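Side-chain contacts in AlkZ (PDB 5UUJ), which belongs to the AlkZ-like family of DNA glycosylases, proteins related to the helix-turn-helix clan: residues G35-V40 with F287-L292; Q27-D32 with N65-D70; V120-E125 with D148-S153. One frame throughout, in Å; residues are numbered along the deposited sequence.

Contact 1 (G35-V40 with F287-L292); sequences GRLCGV and FDQYLL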
loop_
_atom_site.group_PDB
_atom_site.type_symbol
_atom_site.label_atom_id
_atom_site.label_comp_id
_atom_site.label_asym_id
_atom_site.label_seq_id
_atom_site.Cartn_x
_atom_site.Cartn_y
_atom_site.Cartn_z
ATOM N N GLY A 35 3.217 -0.616 -9.228
ATOM C CA GLY A 35 4.460 0.135 -9.251
ATOM C C GLY A 35 4.232 1.612 -8.993
ATOM O O GLY A 35 4.900 2.223 -8.159
ATOM N N ARG A 36 3.273 2.185 -9.714
ATOM C CA ARG A 36 2.947 3.602 -9.595
ATOM C C ARG A 36 2.457 3.963 -8.190
ATOM O O ARG A 36 2.820 5.006 -7.650
ATOM C CB ARG A 36 1.890 3.979 -10.640
ATOM C CG ARG A 36 1.371 5.409 -10.565
ATOM C CD ARG A 36 2.478 6.457 -10.708
ATOM N NE ARG A 36 3.172 6.398 -11.993
ATOM C CZ ARG A 36 2.750 6.984 -13.111
ATOM N NH1 ARG A 36 1.620 7.680 -13.131
ATOM N NH2 ARG A 36 3.462 6.872 -14.221
ATOM N N LEU A 37 1.636 3.101 -7.599
ATOM C CA LEU A 37 1.016 3.410 -6.314
ATOM C C LEU A 37 1.914 3.121 -5.110
ATOM O O LEU A 37 1.482 3.281 -3.970
ATOM C CB LEU A 37 -0.293 2.633 -6.165
ATOM C CG LEU A 37 -1.420 2.975 -7.141
ATOM C CD1 LEU A 37 -2.658 2.156 -6.811
ATOM C CD2 LEU A 37 -1.746 4.458 -7.124
ATOM N N CYS A 38 3.158 2.717 -5.362
ATOM C CA CYS A 38 4.089 2.346 -4.294
ATOM C C CYS A 38 3.526 1.199 -3.465
ATOM O O CYS A 38 3.579 1.216 -2.234
ATOM C CB CYS A 38 4.389 3.542 -3.388
ATOM S SG CYS A 38 4.893 5.033 -4.270
ATOM N N GLY A 39 2.986 0.204 -4.158
ATOM C CA GLY A 39 2.376 -0.943 -3.519
ATOM C C GLY A 39 0.873 -0.800 -3.387
ATOM O O GLY A 39 0.326 0.298 -3.483
ATOM N N VAL A 40 0.212 -1.933 -3.188
ATOM C CA VAL A 40 -1.222 -1.981 -2.931
ATOM C C VAL A 40 -1.456 -2.919 -1.755
ATOM O O VAL A 40 -0.956 -4.045 -1.756
ATOM C CB VAL A 40 -2.014 -2.475 -4.166
ATOM C CG1 VAL A 40 -3.500 -2.652 -3.831
ATOM C CG2 VAL A 40 -1.835 -1.522 -5.332
ATOM N N PHE A 287 -9.807 0.159 1.422
ATOM C CA PHE A 287 -8.356 0.180 1.591
ATOM C C PHE A 287 -7.641 0.760 0.372
ATOM O O PHE A 287 -6.571 0.283 -0.002
ATOM C CB PHE A 287 -7.823 -1.236 1.855
ATOM C CG PHE A 287 -8.345 -1.866 3.114
ATOM C CD1 PHE A 287 -7.706 -1.656 4.325
ATOM C CD2 PHE A 287 -9.464 -2.686 3.086
ATOM C CE1 PHE A 287 -8.177 -2.242 5.486
ATOM C CE2 PHE A 287 -9.939 -3.273 4.245
ATOM C CZ PHE A 287 -9.292 -3.052 5.447
ATOM N N ASP A 288 -8.221 1.775 -0.258
ATOM C CA ASP A 288 -7.645 2.276 -1.497
ATOM C C ASP A 288 -6.464 3.205 -1.247
ATOM O O ASP A 288 -6.477 4.026 -0.326
ATOM C CB ASP A 288 -8.692 3.000 -2.339
ATOM C CG ASP A 288 -8.205 3.266 -3.751
ATOM O OD1 ASP A 288 -8.249 2.329 -4.575
ATOM O OD2 ASP A 288 -7.762 4.399 -4.035
ATOM N N GLN A 289 -5.448 3.065 -2.091
ATOM C CA GLN A 289 -4.223 3.843 -1.980
ATOM C C GLN A 289 -4.451 5.350 -2.092
ATOM O O GLN A 289 -3.660 6.129 -1.561
ATOM C CB GLN A 289 -3.225 3.394 -3.048
ATOM C CG GLN A 289 -2.600 2.032 -2.782
ATOM C CD GLN A 289 -1.764 2.006 -1.511
ATOM O OE1 GLN A 289 -0.664 2.556 -1.466
ATOM N NE2 GLN A 289 -2.288 1.368 -0.473
ATOM N N TYR A 290 -5.512 5.767 -2.777
ATOM C CA TYR A 290 -5.818 7.194 -2.866
ATOM C C TYR A 290 -5.984 7.769 -1.462
ATOM O O TYR A 290 -5.620 8.916 -1.197
ATOM C CB TYR A 290 -7.081 7.454 -3.693
ATOM C CG TYR A 290 -7.408 8.926 -3.784
ATOM C CD1 TYR A 290 -6.746 9.750 -4.687
ATOM C CD2 TYR A 290 -8.355 9.502 -2.946
ATOM C CE1 TYR A 290 -7.027 11.103 -4.760
ATOM C CE2 TYR A 290 -8.643 10.849 -3.013
ATOM C CZ TYR A 290 -7.977 11.646 -3.922
ATOM O OH TYR A 290 -8.260 12.991 -3.994
ATOM N N LEU A 291 -6.525 6.947 -0.569
ATOM C CA LEU A 291 -6.716 7.316 0.827
ATOM C C LEU A 291 -5.471 7.062 1.663
ATOM O O LEU A 291 -5.050 7.917 2.444
ATOM C CB LEU A 291 -7.885 6.529 1.422
ATOM C CG LEU A 291 -9.145 7.286 1.831
ATOM C CD1 LEU A 291 -10.136 6.309 2.435
ATOM C CD2 LEU A 291 -8.838 8.404 2.817
ATOM N N LEU A 292 -4.893 5.875 1.508
ATOM C CA LEU A 292 -3.826 5.424 2.395
ATOM C C LEU A 292 -2.501 6.130 2.130
ATOM O O LEU A 292 -1.639 6.184 3.008
ATOM C CB LEU A 292 -3.633 3.911 2.272
ATOM C CG LEU A 292 -4.818 3.030 2.680
ATOM C CD1 LEU A 292 -4.400 1.567 2.655
ATOM C CD2 LEU A 292 -5.366 3.407 4.051
#
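The side chain of Q289 reaches across to L37, G39 and V40 and carries nearly all of this buried contact. Its CB starts against the methyl end of L37, with Q289 CB 4.0 Å from L37 CD1, and CG lies over the same leucine branch. On another side Q289 CG meets backbone, 3.5 Å from G39 O, and it also approaches V40, whose CA is 4.2 Å from Q289 CG. At CG the chain bends (chi2 -63°), which brings the amide in among main-chain carbonyls rather than letting it run on in an extended line. The terminal atom modelled as Q289 OE1 is 3.2 Å from G39 O, and the same Q289 OE1 is 3.4 Å from L37 O. With carbonyl oxygens on both counts, the amide is probably turned over in the model, and in the reversed orientation either approach may be a hydrogen bond. L37 O has a further partner in the hydroxyl of Y219, from helix 204-219, which Q289 also touches.

The carbonyls of L37 and G39 belong to the C-terminal end of helix 30-36 and the residues just past it, where the helix closes in a Schellman motif, C38 taking a positive phi of 59° as the chain leaves the last turn. G39 follows at phi 96°, a conformation in which a CB would jam against the preceding carbonyl oxygen, and V40 then enters the short strand 40-41. The facing segment is equally a helix end: Q289 begins helix 289-292, just after its N-cap, D288. The D288 carboxylate accepts from the backbone of the following turn, with Y290 N 2.9 Å from D288 OD2, while D288 OD1 forms a salt bridge with R55.

Contact 2 (Q27-D32 with N65-D70); sequences QPSASD and NREVAD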
loop_
_atom_site.group_PDB
_atom_site.type_symbol
_atom_site.label_atom_id
_atom_site.label_comp_id
_atom_site.label_asym_id
_atom_site.label_seq_id
_atom_site.Cartn_x
_atom_site.Cartn_y
_atom_site.Cartn_z
ATOM N N GLN A 27 -5.302 2.095 -19.692
ATOM C CA GLN A 27 -5.286 0.656 -19.463
ATOM C C GLN A 27 -3.909 0.175 -19.013
ATOM O O GLN A 27 -3.239 -0.572 -19.723
ATOM C CB GLN A 27 -5.715 -0.087 -20.727
ATOM C CG GLN A 27 -6.077 -1.543 -20.485
ATOM C CD GLN A 27 -7.385 -1.708 -19.728
ATOM O OE1 GLN A 27 -8.218 -0.800 -19.692
ATOM N NE2 GLN A 27 -7.572 -2.877 -19.120
ATOM N N PRO A 28 -3.486 0.600 -17.818
ATOM C CA PRO A 28 -2.212 0.114 -17.285
ATOM C C PRO A 28 -2.296 -1.351 -16.878
ATOM O O PRO A 28 -3.367 -1.834 -16.511
ATOM C CB PRO A 28 -1.980 1.011 -16.069
ATOM C CG PRO A 28 -3.349 1.392 -15.626
ATOM C CD PRO A 28 -4.168 1.506 -16.879
ATOM N N SER A 29 -1.172 -2.053 -16.949
ATOM C CA SER A 29 -1.096 -3.412 -16.432
ATOM C C SER A 29 -1.196 -3.374 -14.910
ATOM O O SER A 29 -1.082 -2.307 -14.303
ATOM C CB SER A 29 0.206 -4.082 -16.863
ATOM O OG SER A 29 1.316 -3.491 -16.211
ATOM N N ALA A 30 -1.413 -4.531 -14.295
ATOM C CA ALA A 30 -1.450 -4.607 -12.839
ATOM C C ALA A 30 -0.108 -4.174 -12.252
ATOM O O ALA A 30 -0.060 -3.533 -11.203
ATOM C CB ALA A 30 -1.806 -6.012 -12.382
ATOM N N SER A 31 0.979 -4.522 -12.939
ATOM C CA SER A 31 2.319 -4.128 -12.507
ATOM C C SER A 31 2.501 -2.617 -12.588
ATOM O O SER A 31 3.134 -2.022 -11.718
ATOM C CB SER A 31 3.389 -4.825 -13.348
ATOM O OG SER A 31 3.427 -6.212 -13.067
ATOM N N ASP A 32 1.955 -2.002 -13.635
ATOM C CA ASP A 32 2.005 -0.546 -13.779
ATOM C C ASP A 32 1.304 0.149 -12.617
ATOM O O ASP A 32 1.813 1.134 -12.081
ATOM C CB ASP A 32 1.364 -0.100 -15.099
ATOM C CG ASP A 32 2.183 -0.487 -16.315
ATOM O OD1 ASP A 32 3.403 -0.714 -16.171
ATOM O OD2 ASP A 32 1.603 -0.558 -17.418
ATOM N N ASN A 65 -4.138 -11.579 -10.594
ATOM C CA ASN A 65 -3.846 -13.004 -10.455
ATOM C C ASN A 65 -2.895 -13.516 -11.534
ATOM O O ASN A 65 -2.023 -14.336 -11.251
ATOM C CB ASN A 65 -5.140 -13.825 -10.486
ATOM C CG ASN A 65 -5.931 -13.729 -9.190
ATOM O OD1 ASN A 65 -5.376 -13.479 -8.119
ATOM N ND2 ASN A 65 -7.240 -13.934 -9.284
ATOM N N ARG A 66 -3.057 -13.040 -12.766
ATOM C CA ARG A 66 -2.200 -13.491 -13.865
ATOM C C ARG A 66 -0.762 -13.019 -13.666
ATOM O O ARG A 66 0.188 -13.768 -13.900
ATOM C CB ARG A 66 -2.721 -12.996 -15.220
ATOM C CG ARG A 66 -4.037 -13.625 -15.667
ATOM C CD ARG A 66 -4.309 -13.366 -17.148
ATOM N NE ARG A 66 -4.124 -11.963 -17.518
ATOM C CZ ARG A 66 -5.091 -11.047 -17.537
ATOM N NH1 ARG A 66 -6.336 -11.366 -17.206
ATOM N NH2 ARG A 66 -4.813 -9.800 -17.888
ATOM N N GLU A 67 -0.606 -11.777 -13.228
ATOM C CA GLU A 67 0.721 -11.194 -13.072
ATOM C C GLU A 67 1.395 -11.671 -11.782
ATOM O O GLU A 67 2.619 -11.633 -11.666
ATOM C CB GLU A 67 0.626 -9.665 -13.132
ATOM C CG GLU A 67 0.313 -9.175 -14.552
ATOM C CD GLU A 67 0.275 -7.667 -14.697
ATOM O OE1 GLU A 67 1.279 -7.002 -14.362
ATOM O OE2 GLU A 67 -0.762 -7.147 -15.169
ATOM N N VAL A 68 0.601 -12.144 -10.827
ATOM C CA VAL A 68 1.146 -12.837 -9.663
ATOM C C VAL A 68 1.623 -14.215 -10.110
ATOM O O VAL A 68 2.667 -14.696 -9.668
ATOM C CB VAL A 68 0.102 -12.963 -8.521
ATOM C CG1 VAL A 68 0.524 -14.005 -7.483
ATOM C CG2 VAL A 68 -0.115 -11.614 -7.847
ATOM N N ALA A 69 0.862 -14.835 -11.009
ATOM C CA ALA A 69 1.178 -16.175 -11.488
ATOM C C ALA A 69 2.456 -16.199 -12.325
ATOM O O ALA A 69 3.267 -17.111 -12.178
ATOM C CB ALA A 69 0.016 -16.739 -12.292
ATOM N N ASP A 70 2.636 -15.207 -13.199
ATOM C CA ASP A 70 3.841 -15.152 -14.033
ATOM C C ASP A 70 4.970 -14.404 -13.317
ATOM O O ASP A 70 5.977 -14.051 -13.929
ATOM C CB ASP A 70 3.547 -14.517 -15.410
ATOM C CG ASP A 70 3.087 -13.062 -15.329
ATOM O OD1 ASP A 70 3.515 -12.319 -14.421
ATOM O OD2 ASP A 70 2.299 -12.650 -16.212
#
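E67 extends from its helix to place its carboxylate on A30 and S31, in the first turn of helix 30-36, and accepts three hydrogen bonds there. One oxygen serves A30: A30 N lies 2.8 Å from E67 OE2, on the syn side but 27° out of the carboxylate plane. The other serves S31 twice. S31 OG donates to E67 OE1 at 2.6 Å, nearly in line with the C-O bond, whereas S31 N, 2.9 Å from E67 OE1, comes from above the plane. Packing beside these bonds is close, A30 CB standing 3.2 Å from E67 OE2, and S29 CB borders the same oxygen at 3.6 Å from E67 OE2. The straight course of the glutamate beyond CG (chi2 -177°) spans the distance between the two helices.

Behind this first shell, S29 and D32 form a capping box that fixes the turn presenting both amides. D32 N is 3.0 Å from S29 OG, and S29 N answers at 3.2 Å from D32 OD2. Just past the end of helix 62-69, S72 O is a weak second partner of S31 OG that would have to share its proton with E67, and E67 O accepts from S72 OG. A30 packs on V52 of helix 45-53.

The carboxylate thus meets amides at a helix N-terminus, where the partial positive charge would be expected to suit it. Three donors and that position would together tend to stabilise the ionised form of E67, and the shared grip on two consecutive N-H groups should limit rotation of the carboxylate.

Contact 3 (V120-E125 with D148-S153); sequences VDELTE and DKRFVS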
loop_
_atom_site.group_PDB
_atom_site.type_symbol
_atom_site.label_atom_id
_atom_site.label_comp_id
_atom_site.label_asym_id
_atom_site.label_seq_id
_atom_site.Cartn_x
_atom_site.Cartn_y
_atom_site.Cartn_z
ATOM N N VAL A 120 16.271 -13.224 16.093
ATOM C CA VAL A 120 15.722 -12.743 14.827
ATOM C C VAL A 120 16.783 -12.885 13.736
ATOM O O VAL A 120 16.481 -13.312 12.623
ATOM C CB VAL A 120 15.241 -11.275 14.925
ATOM C CG1 VAL A 120 14.932 -10.699 13.547
ATOM C CG2 VAL A 120 14.008 -11.182 15.809
ATOM N N ASP A 121 18.027 -12.547 14.065
ATOM C CA ASP A 121 19.129 -12.686 13.118
ATOM C C ASP A 121 19.325 -14.145 12.725
ATOM O O ASP A 121 19.503 -14.459 11.548
ATOM C CB ASP A 121 20.431 -12.131 13.704
ATOM C CG ASP A 121 20.423 -10.619 13.837
ATOM O OD1 ASP A 121 19.516 -9.964 13.276
ATOM O OD2 ASP A 121 21.339 -10.085 14.499
ATOM N N GLU A 122 19.298 -15.032 13.715
ATOM C CA GLU A 122 19.458 -16.459 13.464
ATOM C C GLU A 122 18.353 -16.967 12.548
ATOM O O GLU A 122 18.608 -17.728 11.612
ATOM C CB GLU A 122 19.456 -17.242 14.775
ATOM C CG GLU A 122 20.662 -16.977 15.657
ATOM C CD GLU A 122 20.521 -17.595 17.036
ATOM O OE1 GLU A 122 19.497 -18.261 17.293
ATOM O OE2 GLU A 122 21.434 -17.415 17.865
ATOM N N LEU A 123 17.125 -16.535 12.817
ATOM C CA LEU A 123 15.979 -16.928 12.007
ATOM C C LEU A 123 16.098 -16.412 10.584
ATOM O O LEU A 123 15.738 -17.107 9.637
ATOM C CB LEU A 123 14.684 -16.415 12.630
ATOM C CG LEU A 123 14.246 -17.136 13.899
ATOM C CD1 LEU A 123 13.202 -16.303 14.616
ATOM C CD2 LEU A 123 13.710 -18.526 13.574
ATOM N N THR A 124 16.593 -15.185 10.442
ATOM C CA THR A 124 16.784 -14.582 9.129
ATOM C C THR A 124 17.683 -15.475 8.278
ATOM O O THR A 124 17.350 -15.805 7.139
ATOM C CB THR A 124 17.403 -13.173 9.241
ATOM O OG1 THR A 124 16.503 -12.309 9.947
ATOM C CG2 THR A 124 17.683 -12.583 7.864
ATOM N N GLU A 125 18.814 -15.867 8.853
ATOM C CA GLU A 125 19.790 -16.710 8.176
ATOM C C GLU A 125 19.211 -18.071 7.818
ATOM O O GLU A 125 19.353 -18.542 6.690
ATOM C CB GLU A 125 21.030 -16.901 9.057
ATOM C CG GLU A 125 21.766 -15.608 9.380
ATOM C CD GLU A 125 22.740 -15.743 10.545
ATOM O OE1 GLU A 125 22.861 -16.848 11.120
ATOM O OE2 GLU A 125 23.387 -14.732 10.887
ATOM N N ASP A 148 15.827 -27.525 14.376
ATOM C CA ASP A 148 17.095 -26.926 14.776
ATOM C C ASP A 148 17.128 -26.762 16.289
ATOM O O ASP A 148 16.093 -26.603 16.936
ATOM C CB ASP A 148 17.301 -25.573 14.087
ATOM C CG ASP A 148 18.729 -25.060 14.200
ATOM O OD1 ASP A 148 19.301 -25.091 15.309
ATOM O OD2 ASP A 148 19.281 -24.612 13.174
ATOM N N LYS A 149 18.335 -26.788 16.837
ATOM C CA LYS A 149 18.540 -26.772 18.277
ATOM C C LYS A 149 18.352 -25.364 18.829
ATOM O O LYS A 149 17.944 -25.184 19.976
ATOM C CB LYS A 149 19.938 -27.300 18.610
ATOM C CG LYS A 149 20.502 -28.247 17.548
ATOM C CD LYS A 149 21.573 -29.167 18.101
ATOM C CE LYS A 149 21.997 -30.191 17.057
ATOM N NZ LYS A 149 22.344 -31.509 17.660
ATOM N N ARG A 150 18.643 -24.369 17.997
ATOM C CA ARG A 150 18.510 -22.969 18.385
ATOM C C ARG A 150 17.053 -22.525 18.499
ATOM O O ARG A 150 16.770 -21.470 19.066
ATOM C CB ARG A 150 19.229 -22.074 17.372
ATOM C CG ARG A 150 20.742 -22.227 17.347
ATOM C CD ARG A 150 21.324 -21.593 16.094
ATOM N NE ARG A 150 21.107 -22.427 14.915
ATOM C CZ ARG A 150 21.315 -22.032 13.663
ATOM N NH1 ARG A 150 21.738 -20.800 13.412
ATOM N NH2 ARG A 150 21.092 -22.868 12.660
ATOM N N PHE A 151 16.137 -23.330 17.963
ATOM C CA PHE A 151 14.741 -22.924 17.809
ATOM C C PHE A 151 13.753 -23.907 18.431
ATOM O O PHE A 151 12.559 -23.620 18.506
ATOM C CB PHE A 151 14.406 -22.762 16.323
ATOM C CG PHE A 151 15.350 -21.861 15.579
ATOM C CD1 PHE A 151 15.669 -20.609 16.071
ATOM C CD2 PHE A 151 15.921 -22.270 14.387
ATOM C CE1 PHE A 151 16.537 -19.780 15.386
ATOM C CE2 PHE A 151 16.789 -21.448 13.699
ATOM C CZ PHE A 151 17.099 -20.202 14.199
ATOM N N VAL A 152 14.243 -25.064 18.861
ATOM C CA VAL A 152 13.370 -26.123 19.364
ATOM C C VAL A 152 12.561 -25.659 20.575
ATOM O O VAL A 152 11.443 -26.123 20.802
ATOM C CB VAL A 152 14.182 -27.389 19.739
ATOM C CG1 VAL A 152 15.097 -27.123 20.932
ATOM C CG2 VAL A 152 13.251 -28.565 20.016
ATOM N N SER A 153 13.126 -24.735 21.343
ATOM C CA SER A 153 12.464 -24.224 22.538
ATOM C C SER A 153 11.430 -23.150 22.201
ATOM O O SER A 153 10.668 -22.720 23.070
ATOM C CB SER A 153 13.501 -23.661 23.511
ATOM O OG SER A 153 14.308 -22.678 22.882
HETATM O O HOH W 1 18.291 -19.338 20.205
HETATM O O HOH W 2 22.939 -19.477 11.050
#
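E122 faces R150 and L123 faces F151, a helix on one side and an irregular loop on the other. The backbones stay well apart, with E122 CA 8.2 Å from R150 CA, and side chains fill the interval. L123 lays a methyl over one face of the F151 ring: its CD2 is 3.8 Å from the centroid of that ring and 19° off the normal, a CH-pi contact shifted toward the rim at CE1. The opposite face is covered by R150 CB, from the ring's own segment. E122 comes in at the ring edge instead, its CB 3.8 Å from F151 CZ.

Further along, E122 OE1 rests 3.8 Å from R150 CB and makes no direct bond to the guanidinium, whose plane is turned 47° from the carboxylate. R150 is bent at chi3 (-76°) and grips D148 side-on, through NE and NH2, with R150 NH2 2.6 Å from D148 OD2. D148 OD1 also accepts from R150 N at 2.9 Å, an Asx turn. Water links the segments: one molecule joins E125 OE1 to R150 NH1, and another joins R150 O, more weakly, to E122 OE1.

The loop between helices 138-146 and 155-160 lies against helix 117-130, where E126 gives R150 NH2 a second carboxylate partner and touches F151. L123 packs also on V165 of helix 162-172.

How the contacts relate
Contacts 1 and 2 use opposite ends of helix 30-36: contact 2 holds its first turn to helix 62-69, while contact 1 brings the residues at and beyond its last turn against helix 289-292, from far along the chain. Their centres are 15 Å apart. Contact 1, near the centre of the molecule, sets a glutamine with its aliphatic part on L37 and its amide among main-chain carbonyls; contact 2 is partly buried and rests on a carboxylate meeting two backbone N-H groups and a hydroxyl. Contact 3 is peripheral, its centre about 35 and 36 Å from those of contacts 1 and 2. There an aromatic ring lies between a leucine methyl and the aliphatic base of an arginine, with charged groups and waters at the margin.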